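Local coordinates for putative lipoprotein LppA (Mycobacterium tuberculosis, PDB 2V7S) that is of unknown function but is probably a membrane-anchored lipoprotein, from a family confined to pathogenic mycobacteria, at residues G57-A62 and R113-N118; A117-F122 and T180-G185; N167-R172 and D186-Q191. All coordinates share one frame; numbering follows the deposited sequence.

Interaction 1 (G57-A62 and R113-N118)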
loop_
_atom_site.group_PDB
_atom_site.type_symbol
_atom_site.label_atom_id
_atom_site.label_comp_id
_atom_site.label_asym_id
_atom_site.label_seq_id
_atom_site.Cartn_x
_atom_site.Cartn_y
_atom_site.Cartn_z
ATOM N N GLY A 57 10.751 -18.406 5.700
ATOM C CA GLY A 57 11.957 -18.887 5.035
ATOM C C GLY A 57 12.183 -18.215 3.697
ATOM O O GLY A 57 11.374 -17.393 3.282
ATOM N N SER A 58 13.280 -18.582 3.019
ATOM C CA SER A 58 13.754 -17.880 1.811
ATOM C C SER A 58 13.102 -18.383 0.538
ATOM O O SER A 58 12.645 -19.514 0.457
ATOM C CB SER A 58 15.279 -18.011 1.657
ATOM O OG SER A 58 15.610 -19.385 1.460
ATOM N N TYR A 59 13.074 -17.501 -0.440
ATOM C CA TYR A 59 12.714 -17.821 -1.797
ATOM C C TYR A 59 13.625 -18.916 -2.342
ATOM O O TYR A 59 13.168 -19.799 -3.016
ATOM C CB TYR A 59 12.894 -16.556 -2.613
ATOM C CG TYR A 59 13.060 -16.783 -4.081
ATOM C CD1 TYR A 59 14.324 -16.763 -4.677
ATOM C CD2 TYR A 59 11.950 -16.956 -4.873
ATOM C CE1 TYR A 59 14.477 -16.939 -6.063
ATOM C CE2 TYR A 59 12.075 -17.137 -6.231
ATOM C CZ TYR A 59 13.324 -17.138 -6.821
ATOM O OH TYR A 59 13.384 -17.306 -8.184
ATOM N N GLU A 60 14.922 -18.837 -2.042
ATOM C CA GLU A 60 15.899 -19.816 -2.533
ATOM C C GLU A 60 15.590 -21.204 -1.998
ATOM O O GLU A 60 15.661 -22.164 -2.739
ATOM C CB GLU A 60 17.330 -19.420 -2.116
ATOM C CG GLU A 60 17.878 -18.156 -2.844
ATOM C CD GLU A 60 17.438 -16.803 -2.204
ATOM O OE1 GLU A 60 16.575 -16.784 -1.299
ATOM O OE2 GLU A 60 17.966 -15.738 -2.613
ATOM N N ALA A 61 15.232 -21.310 -0.718
ATOM C CA ALA A 61 14.868 -22.626 -0.163
ATOM C C ALA A 61 13.566 -23.117 -0.785
ATOM O O ALA A 61 13.420 -24.289 -1.116
ATOM C CB ALA A 61 14.729 -22.580 1.385
ATOM N N ALA A 62 12.600 -22.227 -0.905
ATOM C CA ALA A 62 11.298 -22.599 -1.468
ATOM C C ALA A 62 11.396 -23.116 -2.895
ATOM O O ALA A 62 10.623 -23.979 -3.270
ATOM C CB ALA A 62 10.382 -21.399 -1.450
ATOM N N ARG A 113 10.124 -12.806 -4.079
ATOM C CA ARG A 113 9.704 -13.380 -5.378
ATOM C C ARG A 113 8.922 -14.641 -5.099
ATOM O O ARG A 113 9.030 -15.225 -4.008
ATOM C CB ARG A 113 10.913 -13.718 -6.263
ATOM C CG ARG A 113 11.677 -12.491 -6.747
ATOM C CD ARG A 113 12.980 -12.862 -7.449
ATOM N NE ARG A 113 13.845 -11.696 -7.546
ATOM C CZ ARG A 113 14.822 -11.537 -8.437
ATOM N NH1 ARG A 113 15.067 -12.484 -9.347
ATOM N NH2 ARG A 113 15.537 -10.413 -8.438
ATOM N N ARG A 114 8.159 -15.068 -6.107
ATOM C CA ARG A 114 7.433 -16.323 -6.061
ATOM C C ARG A 114 8.304 -17.340 -6.818
ATOM O O ARG A 114 8.663 -17.094 -8.002
ATOM C CB ARG A 114 6.068 -16.145 -6.760
ATOM C CG ARG A 114 5.105 -15.159 -6.045
ATOM C CD ARG A 114 3.782 -15.052 -6.858
ATOM N NE ARG A 114 2.976 -16.293 -6.814
ATOM C CZ ARG A 114 2.123 -16.689 -7.777
ATOM N NH1 ARG A 114 1.956 -15.962 -8.884
ATOM N NH2 ARG A 114 1.439 -17.832 -7.657
ATOM N N PRO A 115 8.698 -18.451 -6.141
ATOM C CA PRO A 115 9.540 -19.430 -6.841
ATOM C C PRO A 115 8.785 -20.118 -7.968
ATOM O O PRO A 115 7.574 -20.278 -7.885
ATOM C CB PRO A 115 9.900 -20.441 -5.764
ATOM C CG PRO A 115 8.932 -20.231 -4.636
ATOM C CD PRO A 115 8.430 -18.823 -4.738
ATOM N N ILE A 116 9.525 -20.483 -9.016
ATOM C CA ILE A 116 9.003 -21.275 -10.113
ATOM C C ILE A 116 9.881 -22.522 -10.128
ATOM O O ILE A 116 11.132 -22.457 -10.216
ATOM C CB ILE A 116 9.137 -20.530 -11.455
ATOM C CG1 ILE A 116 8.295 -19.231 -11.474
ATOM C CG2 ILE A 116 8.815 -21.490 -12.643
ATOM C CD1 ILE A 116 8.603 -18.344 -12.690
ATOM N N ALA A 117 9.247 -23.665 -9.979
ATOM C CA ALA A 117 9.993 -24.924 -9.976
ATOM C C ALA A 117 10.639 -25.145 -11.384
ATOM O O ALA A 117 10.059 -24.717 -12.421
ATOM C CB ALA A 117 9.043 -26.041 -9.588
ATOM N N ASN A 118 11.828 -25.767 -11.462
ATOM C CA ASN A 118 12.377 -26.092 -12.798
ATOM C C ASN A 118 11.252 -26.758 -13.606
ATOM O O ASN A 118 10.615 -27.695 -13.108
ATOM C CB ASN A 118 13.571 -27.047 -12.710
ATOM C CG ASN A 118 14.764 -26.455 -11.968
ATOM O OD1 ASN A 118 14.761 -25.310 -11.539
ATOM N ND2 ASN A 118 15.785 -27.260 -11.801
HETATM O O HOH W 1 12.280 -19.625 -9.013
#

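Interaction 2 (A117-F122 and T180-G185)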
loop_
_atom_site.group_PDB
_atom_site.type_symbol
_atom_site.label_atom_id
_atom_site.label_comp_id
_atom_site.label_asym_id
_atom_site.label_seq_id
_atom_site.Cartn_x
_atom_site.Cartn_y
_atom_site.Cartn_z
ATOM N N ALA A 117 9.247 -23.665 -9.979
ATOM C CA ALA A 117 9.993 -24.924 -9.976
ATOM C C ALA A 117 10.639 -25.145 -11.384
ATOM O O ALA A 117 10.059 -24.717 -12.421
ATOM C CB ALA A 117 9.043 -26.041 -9.588
ATOM N N ASN A 118 11.828 -25.767 -11.462
ATOM C CA ASN A 118 12.377 -26.092 -12.798
ATOM C C ASN A 118 11.252 -26.758 -13.606
ATOM O O ASN A 118 10.615 -27.695 -13.108
ATOM C CB ASN A 118 13.571 -27.047 -12.710
ATOM C CG ASN A 118 14.764 -26.455 -11.968
ATOM O OD1 ASN A 118 14.761 -25.310 -11.539
ATOM N ND2 ASN A 118 15.785 -27.260 -11.801
ATOM N N SER A 119 11.005 -26.254 -14.815
ATOM C CA SER A 119 9.997 -26.808 -15.723
ATOM C C SER A 119 10.262 -28.290 -16.064
ATOM O O SER A 119 11.392 -28.690 -16.302
ATOM C CB SER A 119 9.944 -26.026 -17.035
ATOM O OG SER A 119 9.814 -24.625 -16.793
ATOM N N VAL A 120 9.190 -29.074 -16.079
ATOM C CA VAL A 120 9.232 -30.497 -16.348
ATOM C C VAL A 120 8.634 -30.685 -17.743
ATOM O O VAL A 120 7.567 -30.126 -18.022
ATOM C CB VAL A 120 8.421 -31.288 -15.312
ATOM C CG1 VAL A 120 8.103 -32.698 -15.846
ATOM C CG2 VAL A 120 9.194 -31.402 -13.949
HETATM N N MSE A 121 9.333 -31.432 -18.613
HETATM C CA MSE A 121 8.820 -31.780 -19.945
HETATM C C MSE A 121 8.558 -33.290 -20.023
HETATM O O MSE A 121 9.485 -34.074 -19.783
HETATM C CB MSE A 121 9.898 -31.473 -20.973
HETATM C CG MSE A 121 9.519 -31.912 -22.383
HETATM SE SE MSE A 121 8.284 -30.613 -23.122
HETATM C CE MSE A 121 9.592 -29.113 -23.288
ATOM N N PHE A 122 7.350 -33.715 -20.408
ATOM C CA PHE A 122 7.082 -35.168 -20.498
ATOM C C PHE A 122 7.460 -35.649 -21.909
ATOM O O PHE A 122 7.464 -34.863 -22.839
ATOM C CB PHE A 122 5.625 -35.522 -20.149
ATOM C CG PHE A 122 5.287 -35.288 -18.683
ATOM C CD1 PHE A 122 4.689 -34.096 -18.286
ATOM C CD2 PHE A 122 5.578 -36.256 -17.728
ATOM C CE1 PHE A 122 4.392 -33.862 -16.924
ATOM C CE2 PHE A 122 5.308 -36.027 -16.339
ATOM C CZ PHE A 122 4.680 -34.814 -15.977
ATOM N N THR A 180 3.709 -30.396 -20.347
ATOM C CA THR A 180 4.628 -29.861 -19.353
ATOM C C THR A 180 3.937 -29.843 -18.006
ATOM O O THR A 180 2.711 -29.866 -17.930
ATOM C CB THR A 180 5.073 -28.415 -19.727
ATOM O OG1 THR A 180 3.912 -27.572 -19.880
ATOM C CG2 THR A 180 5.872 -28.414 -21.040
ATOM N N LEU A 181 4.741 -29.815 -16.947
ATOM C CA LEU A 181 4.287 -29.510 -15.626
ATOM C C LEU A 181 5.018 -28.248 -15.140
ATOM O O LEU A 181 6.277 -28.172 -15.186
ATOM C CB LEU A 181 4.622 -30.713 -14.679
ATOM C CG LEU A 181 4.512 -30.500 -13.179
ATOM C CD1 LEU A 181 3.037 -30.244 -12.794
ATOM C CD2 LEU A 181 5.080 -31.705 -12.356
ATOM N N ASN A 182 4.242 -27.273 -14.628
ATOM C CA ASN A 182 4.855 -26.110 -14.023
ATOM C C ASN A 182 4.267 -25.844 -12.653
ATOM O O ASN A 182 3.135 -26.226 -12.392
ATOM C CB ASN A 182 4.693 -24.897 -14.911
ATOM C CG ASN A 182 5.666 -24.911 -16.053
ATOM O OD1 ASN A 182 6.842 -24.562 -15.876
ATOM N ND2 ASN A 182 5.197 -25.322 -17.233
ATOM N N ILE A 183 5.076 -25.235 -11.793
ATOM C CA ILE A 183 4.631 -24.904 -10.457
ATOM C C ILE A 183 5.194 -23.546 -10.096
ATOM O O ILE A 183 6.416 -23.309 -10.243
ATOM C CB ILE A 183 5.130 -25.947 -9.393
ATOM C CG1 ILE A 183 4.824 -27.404 -9.797
ATOM C CG2 ILE A 183 4.534 -25.637 -7.987
ATOM C CD1 ILE A 183 5.518 -28.428 -8.915
ATOM N N THR A 184 4.329 -22.690 -9.569
ATOM C CA THR A 184 4.758 -21.419 -9.025
ATOM C C THR A 184 4.328 -21.410 -7.575
ATOM O O THR A 184 3.226 -21.869 -7.240
ATOM C CB THR A 184 4.082 -20.256 -9.780
ATOM O OG1 THR A 184 4.447 -20.358 -11.154
ATOM C CG2 THR A 184 4.573 -18.905 -9.268
ATOM N N GLY A 185 5.196 -20.905 -6.720
ATOM C CA GLY A 185 4.878 -20.905 -5.288
ATOM C C GLY A 185 4.339 -19.575 -4.804
ATOM O O GLY A 185 4.127 -18.636 -5.560
HETATM O O HOH W 2 7.709 -24.651 -13.106
HETATM O O HOH W 3 7.694 -27.965 -12.736
#

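Interaction 3 (N167-R172 and D186-Q191)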
loop_
_atom_site.group_PDB
_atom_site.type_symbol
_atom_site.label_atom_id
_atom_site.label_comp_id
_atom_site.label_asym_id
_atom_site.label_seq_id
_atom_site.Cartn_x
_atom_site.Cartn_y
_atom_site.Cartn_z
ATOM N N ASN A 167 -3.486 -20.840 -1.626
ATOM C CA ASN A 167 -2.437 -20.552 -0.670
ATOM C C ASN A 167 -1.268 -19.875 -1.384
ATOM O O ASN A 167 -0.129 -19.878 -0.914
ATOM C CB ASN A 167 -2.038 -21.853 0.038
ATOM C CG ASN A 167 -1.257 -21.626 1.339
ATOM O OD1 ASN A 167 -1.475 -20.642 2.059
ATOM N ND2 ASN A 167 -0.377 -22.580 1.670
ATOM N N GLY A 168 -1.567 -19.238 -2.510
ATOM C CA GLY A 168 -0.521 -18.598 -3.300
ATOM C C GLY A 168 0.320 -19.527 -4.186
ATOM O O GLY A 168 1.221 -19.038 -4.885
ATOM N N TYR A 169 -0.011 -20.822 -4.208
ATOM C CA TYR A 169 0.620 -21.782 -5.150
ATOM C C TYR A 169 -0.241 -22.024 -6.372
ATOM O O TYR A 169 -1.486 -21.794 -6.354
ATOM C CB TYR A 169 0.938 -23.135 -4.477
ATOM C CG TYR A 169 1.923 -23.010 -3.349
ATOM C CD1 TYR A 169 1.507 -22.504 -2.101
ATOM C CD2 TYR A 169 3.264 -23.395 -3.507
ATOM C CE1 TYR A 169 2.388 -22.397 -1.043
ATOM C CE2 TYR A 169 4.170 -23.248 -2.447
ATOM C CZ TYR A 169 3.700 -22.734 -1.230
ATOM O OH TYR A 169 4.532 -22.598 -0.165
ATOM N N GLU A 170 0.420 -22.467 -7.452
ATOM C CA GLU A 170 -0.303 -22.836 -8.663
ATOM C C GLU A 170 0.442 -24.006 -9.301
ATOM O O GLU A 170 1.630 -23.900 -9.526
ATOM C CB GLU A 170 -0.485 -21.644 -9.640
ATOM C CG GLU A 170 -1.224 -22.050 -10.991
ATOM C CD GLU A 170 -1.396 -20.915 -12.015
ATOM O OE1 GLU A 170 -0.897 -19.786 -11.802
ATOM O OE2 GLU A 170 -2.041 -21.136 -13.064
ATOM N N PHE A 171 -0.260 -25.115 -9.546
ATOM C CA PHE A 171 0.317 -26.303 -10.193
ATOM C C PHE A 171 -0.397 -26.466 -11.487
ATOM O O PHE A 171 -1.620 -26.496 -11.499
ATOM C CB PHE A 171 0.090 -27.562 -9.338
ATOM C CG PHE A 171 0.832 -27.556 -8.007
ATOM C CD1 PHE A 171 0.505 -26.646 -7.006
ATOM C CD2 PHE A 171 1.848 -28.481 -7.759
ATOM C CE1 PHE A 171 1.193 -26.662 -5.777
ATOM C CE2 PHE A 171 2.540 -28.476 -6.550
ATOM C CZ PHE A 171 2.212 -27.578 -5.564
ATOM N N ARG A 172 0.344 -26.616 -12.590
ATOM C CA ARG A 172 -0.309 -26.694 -13.899
ATOM C C ARG A 172 0.317 -27.775 -14.785
ATOM O O ARG A 172 1.534 -27.784 -15.017
ATOM C CB ARG A 172 -0.223 -25.359 -14.635
ATOM C CG ARG A 172 -1.223 -25.296 -15.790
ATOM C CD ARG A 172 -1.170 -23.957 -16.499
ATOM N NE ARG A 172 -2.203 -23.891 -17.524
ATOM C CZ ARG A 172 -2.356 -22.881 -18.374
ATOM N NH1 ARG A 172 -3.339 -22.918 -19.261
ATOM N NH2 ARG A 172 -1.515 -21.844 -18.346
ATOM N N ASP A 186 4.093 -19.521 -3.500
ATOM C CA ASP A 186 3.692 -18.325 -2.838
ATOM C C ASP A 186 4.909 -17.385 -2.824
ATOM O O ASP A 186 5.993 -17.785 -3.256
ATOM C CB ASP A 186 3.257 -18.720 -1.420
ATOM C CG ASP A 186 2.610 -17.592 -0.659
ATOM O OD1 ASP A 186 2.176 -16.617 -1.266
ATOM O OD2 ASP A 186 2.498 -17.719 0.568
ATOM N N CYS A 187 4.710 -16.154 -2.337
ATOM C CA CYS A 187 5.731 -15.129 -2.254
ATOM C C CYS A 187 6.646 -15.428 -1.059
ATOM O O CYS A 187 6.149 -15.776 0.029
ATOM C CB CYS A 187 5.055 -13.728 -2.105
ATOM S SG CYS A 187 6.244 -12.364 -2.029
ATOM N N PHE A 188 7.965 -15.343 -1.252
ATOM C CA PHE A 188 8.920 -15.527 -0.123
ATOM C C PHE A 188 9.946 -14.432 -0.231
ATOM O O PHE A 188 10.308 -14.069 -1.315
ATOM C CB PHE A 188 9.682 -16.880 -0.195
ATOM C CG PHE A 188 8.807 -18.097 -0.006
ATOM C CD1 PHE A 188 8.010 -18.563 -1.057
ATOM C CD2 PHE A 188 8.764 -18.771 1.222
ATOM C CE1 PHE A 188 7.155 -19.677 -0.887
ATOM C CE2 PHE A 188 7.932 -19.920 1.397
ATOM C CZ PHE A 188 7.131 -20.362 0.310
ATOM N N LEU A 189 10.403 -13.919 0.908
ATOM C CA LEU A 189 11.533 -13.003 0.968
ATOM C C LEU A 189 12.788 -13.679 0.459
ATOM O O LEU A 189 13.055 -14.844 0.767
ATOM C CB LEU A 189 11.770 -12.571 2.441
ATOM C CG LEU A 189 10.640 -11.890 3.235
ATOM C CD1 LEU A 189 11.057 -11.535 4.673
ATOM C CD2 LEU A 189 10.280 -10.594 2.480
ATOM N N LEU A 190 13.593 -12.933 -0.294
ATOM C CA LEU A 190 14.909 -13.393 -0.663
ATOM C C LEU A 190 15.770 -13.607 0.592
ATOM O O LEU A 190 15.613 -12.886 1.570
ATOM C CB LEU A 190 15.557 -12.313 -1.550
ATOM C CG LEU A 190 14.786 -11.916 -2.830
ATOM C CD1 LEU A 190 15.484 -10.758 -3.568
ATOM C CD2 LEU A 190 14.639 -13.119 -3.776
ATOM N N GLN A 191 16.682 -14.577 0.566
ATOM C CA GLN A 191 17.589 -14.752 1.694
ATOM C C GLN A 191 18.347 -13.454 2.059
ATOM O O GLN A 191 18.563 -13.176 3.228
ATOM C CB GLN A 191 18.566 -15.924 1.482
ATOM C CG GLN A 191 19.517 -16.086 2.671
ATOM C CD GLN A 191 18.762 -16.525 3.909
ATOM O OE1 GLN A 191 17.841 -17.341 3.813
ATOM N NE2 GLN A 191 19.138 -16.008 5.065
#

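Interaction 1 (G57-A62 and R113-N118)
Tyr59 OH reaches segment 113-118 through water 1, which donates to it at 2.7 Å and accepts from Ile116 N at 2.9 Å. The hydroxyl is also hydrogen-bonded to Arg99 O, so a phenol, able both to give and to take a proton, suits this place at the end of a largely apolar ring. That ring leaves the first turn of helix 59-80 with CG anti to the backbone N (chi1 159°), which lays it against the chain leaving strand 112-114. Tyr59 CE2 comes 3.5 Å from Pro115 CA and 3.6 Å from Arg113 CB, while Arg113 CD lies over one face and the backbone at Arg114 C meets the edge. Arg113 meets the ring with its backbone O and with CB and CD; its guanidinium group runs on to Ala109 O and Asn100 O. One turn along the helix, the small Ala62 lets the proline ring in close, CB to Pro115 CG 3.7 Å. Ser58 is the N-cap, its OG accepting from Ala61 N at 2.9 Å. With no direct hydrogen bond between the segments, the helix start is held to segment 113-118 by apolar packing and one bridging water, a chemistry that depends on shape more than on charge.

Interaction 2 (A117-F122 and T180-G185)
Strands 120-122 and 180-184 run antiparallel, their axes 4.8 Å apart at closest approach and their directions 161° apart, as neighbours within a six-stranded antiparallel sheet. Val120 and Leu181 form a hydrogen-bonded pair: Val120 N gives to Leu181 O at 3.2 Å, and Leu181 N returns a bond to Val120 O at 3.0 Å. The next pair, Met121 (selenomethionine) with Thr180, is non-hydrogen-bonded. On the N-terminal side of Val120 the direct ladder is interrupted around Asn118, and water 3 joins Asn118 O to Leu181 O, while water 2 lies among Ala117 O, Asn182 OD1 and Ile183 N; direct pairing resumes where Ala117 N meets Ile183 O at 2.9 Å.

The side chains of Val120 and Leu181 lie side by side on the face packed by helix 59-80, where Leu181 touches Ile73. Phe122 has CG anti to its carbonyl carbon (chi1 -68°), and the ring swings back to set CE1 3.9 Å from Leu181 CB, with Val120 CG1 over one face. Branched and aromatic residues suit this face because they fill the layer between sheet and helix. Ala117 is small enough to sit beside Ile183 against Leu66 of that helix. On the other face, partly exposed, the bent selenomethionine chain of Met121 brings SE 3.9 Å from Thr180 CG2. Ser119 OG is hydrogen-bonded to Asp98, its strongest polar partner, and Asn182 OD1 also lies 3.1 Å from Ser119 OG.

Interaction 3 (N167-R172 and D186-Q191)
The main chain of Asp186 lies over the ring of Tyr169, its N 3.8 Å above the plane and over the centre. Asp186 CB follows as an off-centre CH-pi contact, 4.3 Å from the centroid of the Tyr169 ring. At the far end of the tyrosine, Tyr169 OH meets the edge of the Phe188 ring, 3.5 Å from CZ and in the ring plane. Tyr169 CG stands anti to its own carbonyl carbon (chi1 -62°), which turns one ring face to the chain that leaves strand 179-184. Gly168 occupies the turn of the hairpin formed by strands 160-166 and 169-175; its positive phi of 79° is one that glycine adopts readily, and having no side chain it leaves room for the Asp186 carboxylate. Gly168 O, hydrogen-bonded to Arg114 NH2, also makes a CA-H...O contact with Asp186 CA at 3.3 Å. Asp186 OD1 accepts weakly from Cys187 N (2.8 Å), and OD2 is salt-bridged to Lys56 and hydrogen-bonded to Thr37 of the second subunit, partners that should favour the ionised form. Lys56 also makes a cation-pi contact with the Phe188 ring. Further out, the disulfide of Cys187 to Cys104 fixes the chain just before strand 188-189.

How the interactions relate
From the N terminus, interaction 1 closes a loop of 50 residues, mostly helical, by bringing the start of helix 59-80 against the end of strand 112-114 and the chain that follows. Interaction 2 begins where that ends, sharing Ala117 and Asn118, and spans 57 residues to place strand 120-122 beside strand 179-184. Interaction 3 crosses it: segment 167-172 falls inside the loop of interaction 2, but its partner 186-191 lies beyond. Strand 169-175 is the other neighbour of 179-184, with Thr184 O bonded to Glu170 N. Strand 188-189 then joins 112-114 in the small three-stranded sheet, and Tyr59 N bonds Leu189 O. The three contacts thus join the start of helix 59-80 to both sheets.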